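Cell cycle regulatory protein GcrA (Caulobacter crescentus, PDB 5YIU) probably activates transcription of cell-cycle genes as a DNA-binding regulator, this chain being its small helical DNA-binding domain. Local coordinates at residues 6-9 and 10-13; 22-25 and 26-29. All coordinates share one frame; numbering follows the deposited sequence. Where two conformers were deposited one is given.

Contact 1 (6-9 and 10-13); sequences SWTD and ERVS
Thr8 caps the N-terminus of helix 9-21, its side chain accepting from Arg11 N, in a three-helix chain consistent with a helix-turn-helix domain; the pair illustrates how a cap residue can meet a backbone amide and the side chain of the same residue. Thr8 OG1 stands in the crowded position between its own backbone N and carbonyl carbon (chi1 60°), which turns it back over the first turn to within 3.1 Å of Arg11 N. The next bonds are ordinary helical ones: Val12 N gives to Thr8 O, and Ser13 N to Asp9 O. The Arg11 side chain then runs out past the cap. Its CB approaches the indole obliquely, 4.2 Å from Trp7 CE3; CB, CG and CD all pass Thr8 OG1, CG nearest at 3.2 Å; CD reaches Ser6 O at 3.4 Å, and NE comes 3.5 Å from Ser6 O. A bend about CG-CD (chi3 73°) carries the guanidinium to Gly33 O and Leu32 O, which accept from NH1 and NH2 and tie the helix start to the end of helix 25-32. At 6.0 Å from the centre of the Trp7 six-membered ring, Arg11 CZ is too distant for more than a weak cation-pi attraction. Trp7 itself, at the centre of an inverse gamma turn, also touches Lys43 and Arg46 of helix 37-47. On the side of Val12, CG2 approaches Trp7 CB to 3.9 Å and lies 3.3 Å from Thr8 O.

Contact 2 (22-25 and 26-29); sequences GLSA and SQIA
Between Leu23 and Gln27 the chain turns from a loop into helix 25-32, just after Gly22, whose positive phi (99°) closes helix 9-21 in a Schellman motif. Ser24 is extended at the N-cap, and the helical ladder then begins with Ile28 N bonded to Ser24 O and Ala29 N to Ala25 O. Ser24 and Gln27 form a capping box, with reciprocal bonds. Ser24 OG accepts from Gln27 N at 3.0 Å; with CG beside its own backbone N (chi1 -73°), the otherwise extended Gln27 chain runs back toward Ser24, and OE1 accepts from Ser24 N at 3.0 Å. That second bond is almost straight at hydrogen (172°), its donor tilted slightly from the amide carbonyl plane. OE1 also comes 3.8 Å from Leu23 CB, the side chains of Leu23 and Gln27 crossing at about a right angle. With an alanine here in place of Ser24, Gln27 N would probably lose its capping acceptor, leaving the box with only its OE1 half. The apolar side of the turn is Leu23 CB against Ile28 CG1 at 3.9 Å. Both residues rest on Leu18 of helix 9-21, and Ile28 also on Trp19, while Ala25 touches Ile41 and Ala29 touches Val40 of helix 37-47.

Both contacts are N-caps built on one plan, a hydroxyl residue bonded to the backbone N three residues on, yet they show how its surroundings vary. Contact 1 opens helix 9-21 at the surface and has no buried residue; contact 2 opens the following helix, 25-32, and is partly buried, on the other side of the chain's centre. Their centres are about 15 Å apart and they do not touch. The side chain three residues after the cap returns to it in contact 2, whereas in contact 1 its polar end serves another part of the fold. Both are flanked by helix 37-47, through tryptophan and valine in one, chiefly alanines in the other.

Contact 1 (6-9 and 10-13)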
# COMPACT_ATOMS: atom_id res chain seq x y z
N SER A 6 -7.68 -5.98 3.82
CA SER A 6 -6.71 -6.31 4.85
C SER A 6 -5.29 -6.15 4.31
O SER A 6 -5.04 -6.43 3.13
CB SER A 6 -6.88 -7.77 5.28
OG SER A 6 -8.09 -7.95 5.97
N TRP A 7 -4.38 -5.72 5.16
CA TRP A 7 -2.97 -5.67 4.81
C TRP A 7 -2.38 -7.05 5.03
O TRP A 7 -1.74 -7.31 6.05
CB TRP A 7 -2.25 -4.62 5.65
CG TRP A 7 -2.60 -3.23 5.22
CD1 TRP A 7 -3.38 -2.33 5.89
CD2 TRP A 7 -2.21 -2.58 4.00
NE1 TRP A 7 -3.50 -1.17 5.17
CE2 TRP A 7 -2.79 -1.29 4.01
CE3 TRP A 7 -1.43 -2.97 2.90
CZ2 TRP A 7 -2.60 -0.39 2.96
CZ3 TRP A 7 -1.25 -2.07 1.87
CH2 TRP A 7 -1.84 -0.80 1.91
N THR A 8 -2.64 -7.93 4.08
CA THR A 8 -2.09 -9.28 4.10
C THR A 8 -0.57 -9.24 3.96
O THR A 8 -0.01 -8.24 3.53
CB THR A 8 -2.64 -10.09 2.93
OG1 THR A 8 -2.27 -9.44 1.71
CG2 THR A 8 -4.17 -10.21 3.03
N ASP A 9 0.09 -10.33 4.31
CA ASP A 9 1.54 -10.40 4.16
C ASP A 9 1.95 -10.08 2.73
O ASP A 9 2.95 -9.39 2.51
CB ASP A 9 2.07 -11.77 4.56
CG ASP A 9 1.99 -12.01 6.05
OD1 ASP A 9 1.66 -11.07 6.80
OD2 ASP A 9 2.26 -13.15 6.48
N GLU A 10 1.19 -10.57 1.75
CA GLU A 10 1.55 -10.31 0.36
C GLU A 10 1.40 -8.83 0.00
O GLU A 10 2.22 -8.27 -0.71
CB GLU A 10 0.73 -11.18 -0.60
CG GLU A 10 1.21 -11.07 -2.04
CD GLU A 10 0.33 -11.81 -3.02
OE1 GLU A 10 -0.59 -12.53 -2.58
OE2 GLU A 10 0.56 -11.67 -4.24
N ARG A 11 0.33 -8.20 0.47
CA ARG A 11 0.10 -6.81 0.13
C ARG A 11 1.15 -5.91 0.78
O ARG A 11 1.63 -4.97 0.17
CB ARG A 11 -1.33 -6.40 0.51
CG ARG A 11 -2.36 -7.01 -0.44
CD ARG A 11 -3.78 -6.80 0.03
NE ARG A 11 -4.21 -5.43 -0.15
CZ ARG A 11 -4.74 -4.94 -1.27
NH1 ARG A 11 -5.10 -3.67 -1.34
NH2 ARG A 11 -4.91 -5.73 -2.32
N VAL A 12 1.55 -6.26 2.00
CA VAL A 12 2.61 -5.54 2.69
C VAL A 12 3.94 -5.71 1.97
O VAL A 12 4.66 -4.74 1.76
CB VAL A 12 2.71 -5.98 4.17
CG1 VAL A 12 3.93 -5.38 4.83
CG2 VAL A 12 1.43 -5.58 4.93
N SER A 13 4.27 -6.94 1.59
CA SER A 13 5.52 -7.20 0.88
C SER A 13 5.57 -6.43 -0.44
O SER A 13 6.61 -5.85 -0.78
CB SER A 13 5.69 -8.70 0.65
OG SER A 13 6.84 -8.97 -0.14

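Contact 2 (22-25 and 26-29)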
# COMPACT_ATOMS: atom_id res chain seq x y z
N GLY A 22 10.76 3.14 -5.55
CA GLY A 22 10.53 4.53 -5.90
C GLY A 22 9.18 4.82 -6.51
O GLY A 22 8.95 5.92 -7.00
N LEU A 23 8.26 3.86 -6.50
CA LEU A 23 6.92 4.12 -7.02
C LEU A 23 6.13 5.04 -6.08
O LEU A 23 6.32 5.02 -4.87
CB LEU A 23 6.14 2.82 -7.25
CG LEU A 23 6.47 1.99 -8.49
CD1 LEU A 23 7.84 1.35 -8.38
CD2 LEU A 23 5.41 0.92 -8.69
N SER A 24 5.27 5.85 -6.67
CA SER A 24 4.42 6.76 -5.91
C SER A 24 3.34 6.00 -5.17
O SER A 24 3.01 4.86 -5.51
CB SER A 24 3.77 7.77 -6.85
OG SER A 24 2.79 7.13 -7.66
N ALA A 25 2.77 6.65 -4.16
CA ALA A 25 1.65 6.06 -3.45
C ALA A 25 0.47 5.79 -4.40
O ALA A 25 -0.26 4.82 -4.23
CB ALA A 25 1.23 6.94 -2.31
N SER A 26 0.29 6.67 -5.38
CA SER A 26 -0.75 6.50 -6.39
C SER A 26 -0.54 5.23 -7.19
O SER A 26 -1.47 4.44 -7.38
CB SER A 26 -0.77 7.69 -7.35
OG SER A 26 -1.59 8.72 -6.83
N GLN A 27 0.69 5.04 -7.67
CA GLN A 27 1.00 3.87 -8.49
C GLN A 27 0.83 2.60 -7.67
O GLN A 27 0.30 1.61 -8.16
CB GLN A 27 2.44 3.94 -8.99
CG GLN A 27 2.69 4.96 -10.09
CD GLN A 27 4.17 5.05 -10.46
OE1 GLN A 27 5.01 5.53 -9.68
NE2 GLN A 27 4.51 4.57 -11.66
N ILE A 28 1.30 2.64 -6.43
CA ILE A 28 1.19 1.47 -5.57
C ILE A 28 -0.27 1.12 -5.27
O ILE A 28 -0.65 -0.04 -5.31
CB ILE A 28 1.98 1.69 -4.26
CG1 ILE A 28 3.48 1.78 -4.56
CG2 ILE A 28 1.68 0.58 -3.26
CD1 ILE A 28 4.32 2.16 -3.39
N ALA A 29 -1.08 2.14 -5.00
CA ALA A 29 -2.51 1.91 -4.78
C ALA A 29 -3.14 1.25 -6.00
O ALA A 29 -3.95 0.32 -5.87
CB ALA A 29 -3.21 3.21 -4.46